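Long-range contacts in ICChI, a glycosylated chitinase (Ipomoea carnea, PDB 6IDN), which probably hydrolyses the beta-1,4 linkages of chitin and, through its lysozyme activity, those of bacterial cell-wall glycans: residues 4-9 / 27-32; 121-126 / 153-158; 158-163 / 181-186; 216-221 / 251-256. All blocks are in the same frame, centred on the assembly; numbering follows the deposited sequence.

Contact 1: 4-9 / 27-32; sequences AIYWGQ and IINIGF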
# COMPACT_ATOMS: atom_id res chain seq x y z
N ALA A 4 5.58 6.41 2.75
CA ALA A 4 5.37 5.23 1.92
C ALA A 4 5.04 5.69 0.51
O ALA A 4 4.37 6.71 0.34
CB ALA A 4 4.23 4.35 2.45
N ILE A 5 5.48 4.94 -0.49
CA ILE A 5 5.17 5.30 -1.86
C ILE A 5 4.87 4.04 -2.66
O ILE A 5 5.41 2.97 -2.39
CB ILE A 5 6.30 6.11 -2.54
CG1 ILE A 5 5.75 6.80 -3.80
CG2 ILE A 5 7.50 5.20 -2.86
CD1 ILE A 5 6.41 8.10 -4.13
N TYR A 6 4.00 4.20 -3.67
CA TYR A 6 3.71 3.13 -4.62
C TYR A 6 4.67 3.16 -5.80
O TYR A 6 4.97 4.22 -6.37
CB TYR A 6 2.27 3.25 -5.13
CG TYR A 6 1.27 2.73 -4.13
CD1 TYR A 6 0.80 3.54 -3.11
CD2 TYR A 6 0.78 1.43 -4.21
CE1 TYR A 6 -0.09 3.07 -2.18
CE2 TYR A 6 -0.14 0.95 -3.29
CZ TYR A 6 -0.57 1.78 -2.28
OH TYR A 6 -1.46 1.32 -1.34
N TRP A 7 5.13 1.97 -6.18
CA TRP A 7 6.01 1.81 -7.33
C TRP A 7 5.51 0.62 -8.14
O TRP A 7 4.96 -0.33 -7.59
CB TRP A 7 7.46 1.60 -6.88
CG TRP A 7 8.45 1.30 -7.99
CD1 TRP A 7 9.27 2.19 -8.61
CD2 TRP A 7 8.75 0.01 -8.57
NE1 TRP A 7 10.05 1.55 -9.55
CE2 TRP A 7 9.75 0.21 -9.54
CE3 TRP A 7 8.26 -1.29 -8.36
CZ2 TRP A 7 10.26 -0.83 -10.30
CZ3 TRP A 7 8.77 -2.32 -9.11
CH2 TRP A 7 9.76 -2.09 -10.07
N GLY A 8 5.69 0.70 -9.45
CA GLY A 8 5.38 -0.42 -10.31
C GLY A 8 4.52 -0.09 -11.52
O GLY A 8 4.53 -0.82 -12.51
N GLN A 9 3.75 1.00 -11.45
CA GLN A 9 2.70 1.24 -12.43
C GLN A 9 3.07 2.26 -13.49
O GLN A 9 2.19 2.72 -14.24
CB GLN A 9 1.41 1.64 -11.71
CG GLN A 9 0.72 0.47 -11.00
CD GLN A 9 0.39 -0.64 -11.96
OE1 GLN A 9 -0.44 -0.47 -12.86
NE2 GLN A 9 1.06 -1.79 -11.81
N ILE A 27 8.93 2.97 3.12
CA ILE A 27 8.12 1.82 2.69
C ILE A 27 7.84 1.96 1.20
O ILE A 27 7.48 3.05 0.74
CB ILE A 27 6.79 1.74 3.47
CG1 ILE A 27 7.07 1.64 4.96
CG2 ILE A 27 5.99 0.55 3.01
CD1 ILE A 27 5.86 1.87 5.83
N ILE A 28 8.00 0.87 0.45
CA ILE A 28 7.65 0.83 -0.97
C ILE A 28 6.54 -0.19 -1.14
O ILE A 28 6.72 -1.36 -0.80
CB ILE A 28 8.84 0.43 -1.86
CG1 ILE A 28 10.12 1.17 -1.47
CG2 ILE A 28 8.49 0.66 -3.35
CD1 ILE A 28 10.10 2.62 -1.79
N ASN A 29 5.41 0.25 -1.69
CA ASN A 29 4.35 -0.67 -2.08
C ASN A 29 4.49 -0.98 -3.57
O ASN A 29 4.30 -0.09 -4.40
CB ASN A 29 2.97 -0.08 -1.81
CG ASN A 29 2.72 0.17 -0.35
OD1 ASN A 29 3.05 -0.67 0.49
ND2 ASN A 29 2.11 1.32 -0.04
N ILE A 30 4.78 -2.23 -3.90
CA ILE A 30 4.91 -2.65 -5.29
C ILE A 30 3.53 -3.09 -5.77
O ILE A 30 2.99 -4.09 -5.30
CB ILE A 30 5.94 -3.79 -5.45
CG1 ILE A 30 7.34 -3.34 -5.02
CG2 ILE A 30 5.93 -4.32 -6.90
CD1 ILE A 30 8.41 -4.44 -5.19
N GLY A 31 2.95 -2.35 -6.71
CA GLY A 31 1.63 -2.66 -7.24
C GLY A 31 1.74 -3.01 -8.71
O GLY A 31 2.58 -2.44 -9.42
N PHE A 32 0.90 -3.94 -9.18
CA PHE A 32 -0.20 -4.57 -8.45
C PHE A 32 -0.38 -6.03 -8.81
O PHE A 32 -0.12 -6.43 -9.94
CB PHE A 32 -1.53 -3.86 -8.73
CG PHE A 32 -1.64 -2.51 -8.09
CD1 PHE A 32 -1.77 -2.39 -6.71
CD2 PHE A 32 -1.60 -1.36 -8.87
CE1 PHE A 32 -1.89 -1.13 -6.11
CE2 PHE A 32 -1.70 -0.11 -8.28
CZ PHE A 32 -1.84 0.01 -6.90
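Ile5 and Ile28 lie side by side, with Ile5 CG2 3.8 Å from Ile28 CD1. They form the apolar centre between the first two parallel strands of a TIM barrel, joined as a beta-alpha-beta unit through helix 16-21. Trp7 continues this outer layer. Its CB rests on Ile28 CG2. Trp7 CE3 meets Ile30 CG1 at 4.0 Å. Leu16 and Thr19 of the helix touch Trp7 and Ile28 on the same face. Trp7 NE1 bonds to Gly14 O.

Four backbone hydrogen bonds tie the strands, running from Ile5 N to Ile27 O at one end to Gly31 N and Trp7 O at the other.

The inner face carries Ala4, Tyr6, Ile27 and Asn29. The Tyr6 CG stands anti to the carbonyl carbon (chi1 -78°), which swings the ring across toward the second strand. Asn29 CB sits over the ring face, 3.8 Å from the Tyr6 ring centroid. Asn29 ND2 lies over the same ring nearer its rim, 3.5 Å from Tyr6 CZ. The ring and amide planes are 55° apart. Tyr6 OH reaches Asp123 OD2 in the barrel interior. An alanine here would remove ring and hydroxyl, and would probably strip Asn29 of its flat cover and cost Asp123 one hydrogen-bond partner.

The polar edge lies at Gln9, where Gln9 CG packs 3.6 Å from Phe32 CD2. A cis peptide precedes Phe32. Gln9 NE2 gives a hydrogen bond of 2.9 Å to Gly31 O, arriving from above the carbonyl plane with a C=O...N angle of 103°.

Contact 2: 121-126 / 153-158; sequences GIDFDI and YLAAAP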
# COMPACT_ATOMS: atom_id res chain seq x y z
N GLY A 121 5.68 -7.80 3.48
CA GLY A 121 4.28 -7.89 3.81
C GLY A 121 3.43 -7.57 2.60
O GLY A 121 3.93 -7.46 1.47
N ILE A 122 2.14 -7.39 2.88
CA ILE A 122 1.09 -7.35 1.87
C ILE A 122 0.25 -6.11 2.12
O ILE A 122 -0.23 -5.89 3.24
CB ILE A 122 0.20 -8.61 1.93
CG1 ILE A 122 1.08 -9.86 1.73
CG2 ILE A 122 -0.93 -8.52 0.90
CD1 ILE A 122 1.79 -9.91 0.37
N ASP A 123 0.08 -5.30 1.07
CA ASP A 123 -0.75 -4.10 1.10
C ASP A 123 -2.08 -4.42 0.42
O ASP A 123 -2.09 -4.98 -0.68
CB ASP A 123 -0.04 -2.95 0.37
CG ASP A 123 -0.91 -1.72 0.21
OD1 ASP A 123 -1.37 -1.18 1.23
OD2 ASP A 123 -1.10 -1.28 -0.95
N PHE A 124 -3.19 -4.07 1.07
CA PHE A 124 -4.53 -4.38 0.57
C PHE A 124 -5.09 -3.12 -0.09
O PHE A 124 -5.69 -2.28 0.58
CB PHE A 124 -5.47 -4.81 1.70
CG PHE A 124 -5.23 -6.19 2.26
CD1 PHE A 124 -3.97 -6.61 2.68
CD2 PHE A 124 -6.31 -7.04 2.45
CE1 PHE A 124 -3.80 -7.87 3.23
CE2 PHE A 124 -6.15 -8.31 3.01
CZ PHE A 124 -4.90 -8.73 3.39
N ASP A 125 -4.91 -2.99 -1.41
CA ASP A 125 -5.43 -1.84 -2.15
C ASP A 125 -6.68 -2.26 -2.92
O ASP A 125 -6.75 -2.20 -4.14
CB ASP A 125 -4.36 -1.26 -3.07
CG ASP A 125 -4.75 0.09 -3.65
OD1 ASP A 125 -5.74 0.69 -3.19
OD2 ASP A 125 -4.08 0.57 -4.60
N ILE A 126 -7.67 -2.70 -2.16
CA ILE A 126 -8.89 -3.28 -2.73
C ILE A 126 -9.83 -2.13 -3.12
O ILE A 126 -10.37 -1.44 -2.26
CB ILE A 126 -9.56 -4.23 -1.72
CG1 ILE A 126 -8.56 -5.28 -1.21
CG2 ILE A 126 -10.78 -4.91 -2.35
CD1 ILE A 126 -7.75 -5.98 -2.33
N TYR A 153 4.07 -7.95 7.57
CA TYR A 153 3.30 -6.73 7.82
C TYR A 153 2.04 -6.71 6.96
O TYR A 153 2.04 -7.17 5.82
CB TYR A 153 4.13 -5.49 7.53
CG TYR A 153 5.30 -5.39 8.46
CD1 TYR A 153 5.15 -4.87 9.74
CD2 TYR A 153 6.53 -5.87 8.08
CE1 TYR A 153 6.23 -4.81 10.61
CE2 TYR A 153 7.60 -5.82 8.93
CZ TYR A 153 7.45 -5.29 10.19
OH TYR A 153 8.53 -5.25 11.03
N LEU A 154 0.96 -6.19 7.53
CA LEU A 154 -0.30 -6.06 6.81
C LEU A 154 -0.63 -4.58 6.71
O LEU A 154 -0.62 -3.87 7.71
CB LEU A 154 -1.41 -6.82 7.52
CG LEU A 154 -1.19 -8.32 7.68
CD1 LEU A 154 -2.27 -8.97 8.55
CD2 LEU A 154 -1.15 -8.97 6.31
N ALA A 155 -0.90 -4.12 5.49
CA ALA A 155 -1.23 -2.72 5.26
C ALA A 155 -2.52 -2.66 4.46
O ALA A 155 -2.81 -3.56 3.67
CB ALA A 155 -0.08 -1.99 4.51
N ALA A 156 -3.30 -1.60 4.68
CA ALA A 156 -4.55 -1.39 3.95
C ALA A 156 -4.61 0.02 3.40
O ALA A 156 -4.15 0.97 4.05
CB ALA A 156 -5.78 -1.62 4.85
N ALA A 157 -5.28 0.18 2.25
CA ALA A 157 -5.38 1.46 1.55
C ALA A 157 -6.83 1.82 1.26
O ALA A 157 -7.25 1.90 0.09
CB ALA A 157 -4.56 1.42 0.25
N PRO A 158 -7.63 2.07 2.29
CA PRO A 158 -9.01 2.48 2.06
C PRO A 158 -9.09 3.90 1.53
O PRO A 158 -8.18 4.71 1.70
CB PRO A 158 -9.65 2.39 3.45
CG PRO A 158 -8.50 2.78 4.38
CD PRO A 158 -7.26 2.15 3.72
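The Phe124 ring meets the neighbouring strand obliquely, with Phe124 CE1 4.2 Å from Leu154 CD2 and Phe124 CD1 3.4 Å from Ala155 O. Ile122 O, from its own strand, lies in plane at the ring edge. Phe176 makes an edge-to-face pair with the same ring, and Leu137 of helix 134-148 also touches it. This is the outer layer of two adjacent parallel strands in the TIM barrel, linked by that helix as a beta-alpha-beta unit.

The other flat groups are carboxylates on the interior side. Asp123 has CG anti to the backbone N (chi1 173°), which brings Asp123 OD1 to 3.6 Å from Ala155 CB. OD1 also takes a weak hydrogen bond from Trp180 NE1. Its OD2 is held by Ser77 and Tyr6. Asp125 OD1 packs at 3.7 Å from Ala157 CB, and Gln182 NE2 bonds to it weakly. The two aspartates and the nearby Glu127 fit the DxDxE signature of family 18 chitinases, so this strand probably borders the active site. The methyl groups of Ala155 and Ala157 are what these carboxylates meet on the neighbouring strand.

Gly121 faces Tyr153 O directly, where a side chain would collide. Ile122 N bonds to that oxygen, and Ala155 N bonds to Ile122 O. Phe124 N then donates to Ala155 O at 2.7 Å. The last rung is Ala157 N to Phe124 O, 3.0 Å long, with the donor 37° out of the carbonyl plane.

Contact 3: 158-163 / 181-186; sequences PACEFP and VQFYNN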
# COMPACT_ATOMS: atom_id res chain seq x y z
N PRO A 158 -7.63 2.07 2.29
CA PRO A 158 -9.01 2.48 2.06
C PRO A 158 -9.09 3.90 1.53
O PRO A 158 -8.18 4.71 1.70
CB PRO A 158 -9.65 2.39 3.45
CG PRO A 158 -8.50 2.78 4.38
CD PRO A 158 -7.26 2.15 3.72
N ALA A 159 -10.23 4.22 0.91
CA ALA A 159 -10.52 5.61 0.57
C ALA A 159 -11.05 6.32 1.81
O ALA A 159 -11.39 5.70 2.82
CB ALA A 159 -11.51 5.67 -0.59
N CYS A 160 -11.13 7.66 1.74
CA CYS A 160 -11.32 8.40 2.99
C CYS A 160 -12.74 8.38 3.53
O CYS A 160 -12.93 8.73 4.70
CB CYS A 160 -10.85 9.85 2.85
SG CYS A 160 -11.50 10.85 1.45
N GLU A 161 -13.76 8.00 2.74
CA GLU A 161 -15.13 8.02 3.25
C GLU A 161 -15.33 6.80 4.14
O GLU A 161 -15.25 5.66 3.67
CB GLU A 161 -16.15 8.06 2.10
CG GLU A 161 -17.52 8.54 2.52
CD GLU A 161 -18.39 8.98 1.36
OE1 GLU A 161 -17.95 8.87 0.19
OE2 GLU A 161 -19.52 9.41 1.63
N PHE A 162 -15.53 7.04 5.42
CA PHE A 162 -15.60 6.00 6.44
C PHE A 162 -17.04 5.58 6.68
O PHE A 162 -17.93 6.44 6.78
CB PHE A 162 -14.98 6.52 7.75
CG PHE A 162 -14.93 5.49 8.85
CD1 PHE A 162 -16.04 5.28 9.66
CD2 PHE A 162 -13.79 4.74 9.07
CE1 PHE A 162 -16.01 4.34 10.68
CE2 PHE A 162 -13.75 3.80 10.09
CZ PHE A 162 -14.87 3.60 10.90
N PRO A 163 -17.33 4.27 6.78
CA PRO A 163 -16.41 3.15 6.63
C PRO A 163 -16.22 2.78 5.16
O PRO A 163 -17.13 3.03 4.37
CB PRO A 163 -17.11 2.02 7.40
CG PRO A 163 -18.57 2.33 7.25
CD PRO A 163 -18.68 3.84 7.20
N VAL A 181 -4.94 6.07 4.57
CA VAL A 181 -6.26 6.49 4.11
C VAL A 181 -6.10 7.43 2.93
O VAL A 181 -5.38 8.44 3.02
CB VAL A 181 -7.04 7.16 5.25
CG1 VAL A 181 -8.44 7.49 4.77
CG2 VAL A 181 -7.08 6.25 6.48
N GLN A 182 -6.74 7.10 1.82
CA GLN A 182 -6.56 7.86 0.58
C GLN A 182 -7.47 9.08 0.60
O GLN A 182 -8.66 8.99 0.34
CB GLN A 182 -6.84 6.99 -0.64
CG GLN A 182 -5.85 5.84 -0.87
CD GLN A 182 -6.38 4.78 -1.84
OE1 GLN A 182 -7.57 4.69 -2.07
NE2 GLN A 182 -5.49 3.97 -2.38
N PHE A 183 -6.87 10.24 0.87
CA PHE A 183 -7.60 11.51 0.86
C PHE A 183 -7.43 12.15 -0.53
O PHE A 183 -6.80 13.19 -0.71
CB PHE A 183 -7.10 12.42 1.98
CG PHE A 183 -7.63 12.05 3.32
CD1 PHE A 183 -8.85 12.54 3.73
CD2 PHE A 183 -6.96 11.16 4.14
CE1 PHE A 183 -9.38 12.19 4.97
CE2 PHE A 183 -7.49 10.81 5.38
CZ PHE A 183 -8.70 11.32 5.79
N TYR A 184 -8.01 11.47 -1.52
CA TYR A 184 -8.00 11.96 -2.89
C TYR A 184 -9.05 11.19 -3.67
O TYR A 184 -9.46 10.10 -3.29
CB TYR A 184 -6.63 11.85 -3.58
CG TYR A 184 -5.89 10.52 -3.52
CD1 TYR A 184 -5.08 10.19 -2.44
CD2 TYR A 184 -5.98 9.60 -4.57
CE1 TYR A 184 -4.38 8.99 -2.38
CE2 TYR A 184 -5.29 8.40 -4.52
CZ TYR A 184 -4.50 8.09 -3.42
OH TYR A 184 -3.80 6.90 -3.37
N ASN A 185 -9.48 11.82 -4.76
CA ASN A 185 -10.55 11.31 -5.62
C ASN A 185 -11.86 11.12 -4.87
O ASN A 185 -12.71 10.33 -5.29
CB ASN A 185 -10.14 9.99 -6.31
CG ASN A 185 -8.99 10.18 -7.27
OD1 ASN A 185 -8.80 11.27 -7.80
ND2 ASN A 185 -8.21 9.12 -7.50
N ASN A 186 -12.06 11.84 -3.77
CA ASN A 186 -13.36 11.87 -3.10
C ASN A 186 -13.57 13.25 -2.49
O ASN A 186 -13.17 13.50 -1.34
CB ASN A 186 -13.51 10.79 -2.03
CG ASN A 186 -14.94 10.66 -1.56
OD1 ASN A 186 -15.75 11.57 -1.75
ND2 ASN A 186 -15.27 9.53 -0.93
O HOH W 1 -14.08 7.40 -0.20
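Gln182 N donates a straight hydrogen bond to Pro158 O, 2.8 Å long with an angle of 168° at the hydrogen. It approaches nearly along the C=O axis. A single bridge pairs Ala159 with Gln182, where the loop after strand 153-156 passes the end of strand 178-182 at the rim of the TIM barrel. Beyond it the chain bends sharply, with Phe183 at the centre of an inverse gamma turn.

The apolar contacts gather round Cys160. Cys160 CB lies over one face of the Phe183 ring, 3.7 Å from the centroid, as a CH-pi contact. Cys160 SG occupies the position between the backbone N and the carbonyl carbon (chi1 52°), and meets the ring only obliquely. There it forms the disulfide to Cys189. Val181 CG1 packs next to the ring, 3.5 Å from Cys160 CA.

The polar contact is outermost. Asn186 ND2 donates to Glu161 OE1 at 3.0 Å. The bond lies in the amide plane and meets the carboxylate on its anti side, tilted well out of the carboxylate plane, with the two planes 58° apart. Glu161 OE1 also makes a salt bridge to Arg188, and Asn186 OD1 accepts from Arg188 N. A leucine in place of Asn186 would remove both amide bonds, and would probably leave Arg188 N without its acceptor and the Glu161 carboxylate more free to turn.

The backbone bond and the amide-carboxylate bond join the two segments directly. Just beyond, the disulfide to Cys189 and the salt bridge to Arg188 tie the same loop to the chain after Asn186. The positive charge of Arg188 probably favours an ionised Glu161.

Contact 4: 216-221 / 251-256; sequences LGLPAA and GGVMLW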
# COMPACT_ATOMS: atom_id res chain seq x y z
N LEU A 216 -1.58 9.39 6.33
CA LEU A 216 -2.35 10.26 5.44
C LEU A 216 -1.94 9.98 4.00
O LEU A 216 -0.80 10.27 3.62
CB LEU A 216 -2.11 11.72 5.81
CG LEU A 216 -2.83 12.75 4.95
CD1 LEU A 216 -4.27 12.86 5.41
CD2 LEU A 216 -2.16 14.11 5.06
N GLY A 217 -2.84 9.43 3.19
CA GLY A 217 -2.50 9.12 1.80
C GLY A 217 -2.85 10.27 0.88
O GLY A 217 -3.96 10.80 0.92
N LEU A 218 -1.91 10.64 0.02
CA LEU A 218 -2.04 11.83 -0.80
C LEU A 218 -1.52 11.58 -2.20
O LEU A 218 -0.63 10.74 -2.40
CB LEU A 218 -1.25 13.00 -0.21
CG LEU A 218 -1.76 13.53 1.12
CD1 LEU A 218 -0.75 14.56 1.63
CD2 LEU A 218 -3.12 14.18 0.95
N PRO A 219 -1.99 12.34 -3.18
CA PRO A 219 -1.35 12.32 -4.50
C PRO A 219 -0.09 13.17 -4.49
O PRO A 219 -0.02 14.21 -3.84
CB PRO A 219 -2.42 12.91 -5.44
CG PRO A 219 -3.47 13.54 -4.54
CD PRO A 219 -3.12 13.28 -3.10
N ALA A 220 0.95 12.68 -5.18
CA ALA A 220 2.22 13.41 -5.18
C ALA A 220 2.20 14.63 -6.09
O ALA A 220 3.11 15.47 -5.99
CB ALA A 220 3.37 12.49 -5.61
N ALA A 221 1.23 14.73 -6.98
CA ALA A 221 1.08 15.85 -7.90
C ALA A 221 -0.37 15.89 -8.34
O ALA A 221 -1.08 14.89 -8.22
CB ALA A 221 2.01 15.69 -9.12
N GLY A 251 1.43 7.81 11.68
CA GLY A 251 2.60 7.13 11.17
C GLY A 251 3.33 7.83 10.05
O GLY A 251 4.49 7.51 9.77
N GLY A 252 2.67 8.78 9.38
CA GLY A 252 3.32 9.49 8.30
C GLY A 252 2.40 9.75 7.13
O GLY A 252 1.18 9.84 7.32
N VAL A 253 2.98 9.85 5.94
CA VAL A 253 2.27 10.17 4.70
C VAL A 253 2.54 9.06 3.69
O VAL A 253 3.67 8.59 3.56
CB VAL A 253 2.74 11.53 4.14
CG1 VAL A 253 2.23 11.76 2.70
CG2 VAL A 253 2.33 12.67 5.07
N MET A 254 1.50 8.65 2.97
CA MET A 254 1.65 7.75 1.83
C MET A 254 1.42 8.55 0.56
O MET A 254 0.58 9.46 0.53
CB MET A 254 0.66 6.57 1.91
CG MET A 254 0.64 5.66 0.67
SD MET A 254 -0.40 6.33 -0.68
CE MET A 254 -2.02 5.73 -0.20
N LEU A 255 2.18 8.24 -0.49
CA LEU A 255 2.11 8.99 -1.73
C LEU A 255 1.77 8.07 -2.89
O LEU A 255 2.43 7.05 -3.10
CB LEU A 255 3.42 9.72 -2.01
CG LEU A 255 3.76 10.84 -1.03
CD1 LEU A 255 5.16 11.39 -1.36
CD2 LEU A 255 2.73 11.94 -1.11
N TRP A 256 0.77 8.47 -3.67
CA TRP A 256 0.52 7.91 -4.99
C TRP A 256 1.02 8.94 -6.01
O TRP A 256 0.43 10.02 -6.12
CB TRP A 256 -0.98 7.67 -5.16
CG TRP A 256 -1.33 7.21 -6.52
CD1 TRP A 256 -1.88 7.95 -7.53
CD2 TRP A 256 -1.14 5.89 -7.04
NE1 TRP A 256 -2.04 7.17 -8.66
CE2 TRP A 256 -1.59 5.91 -8.38
CE3 TRP A 256 -0.65 4.70 -6.51
CZ2 TRP A 256 -1.56 4.77 -9.19
CZ3 TRP A 256 -0.60 3.57 -7.32
CH2 TRP A 256 -1.07 3.62 -8.64
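Met254 folds back over Gly217 through two bends, with chi2 -82° and chi3 -85°. They carry Met254 CE to 4.0 Å from Gly217 CA, where a side chain on the glycine would collide. These are neighbouring parallel strands of the TIM barrel, connected by helix 233-244 in a beta-alpha-beta unit. Strand 250-256 is the last of the barrel and also pairs with strand 2-7, which closes the ring.

On the outer face Val253 has CG1 anti to the backbone N (chi1 169°). Val253 CG1 lies against the first strand, 3.5 Å from Leu216 O, and touches Leu218 CD1 at 4.2 Å. Leu255 CD2 reaches back to Leu218 CB at the same spacing. Leu236 of helix 233-244 packs on both Leu216 and Leu218. Tyr264 of helix 264-268 touches Leu218 and Leu255. The side chains of this layer are aliphatic, and helices cover them.

Met254, Pro219 and Trp256 face the barrel interior. The Trp256 side chain starts beside Pro219 but leads away from it, and its ring makes an edge-to-face pair with Tyr6.

Five hydrogen bonds hold the backbones in register. The first runs from Leu216 N to Gly252 O. Leu216 O then accepts from Met254 N, and Leu218 N donates to Met254 O at 2.8 Å. Trp256 N bonds to Leu218 O. At the far end Trp256 O takes two contacts. Pro219 CA lies 3.3 Å from Trp256 O as a CA-H...O contact. Ala220 N donates to Trp256 O at 2.9 Å from above the carbonyl plane.

In the fold
All four contacts belong to one TIM barrel and follow in series along the chain. Contacts 1, 2 and 4 each join neighbouring parallel strands of a beta-alpha-beta unit, while contact 3 ties a loop to the end of strand 178-182 and the turn after it. Contacts 4 and 1 meet where strand 250-256 pairs with strand 2-7, closing the barrel; their centres are 12 Å apart. Strand 73-80 separates contact 1 from contact 2, whose centres are 11 Å apart; their side chains meet inside the barrel. Contacts 2 and 3 share Pro158. Contact 3 joins contact 4 through strands 178-182 and 213-219. Together they frame the barrel interior, where the probable active site lies.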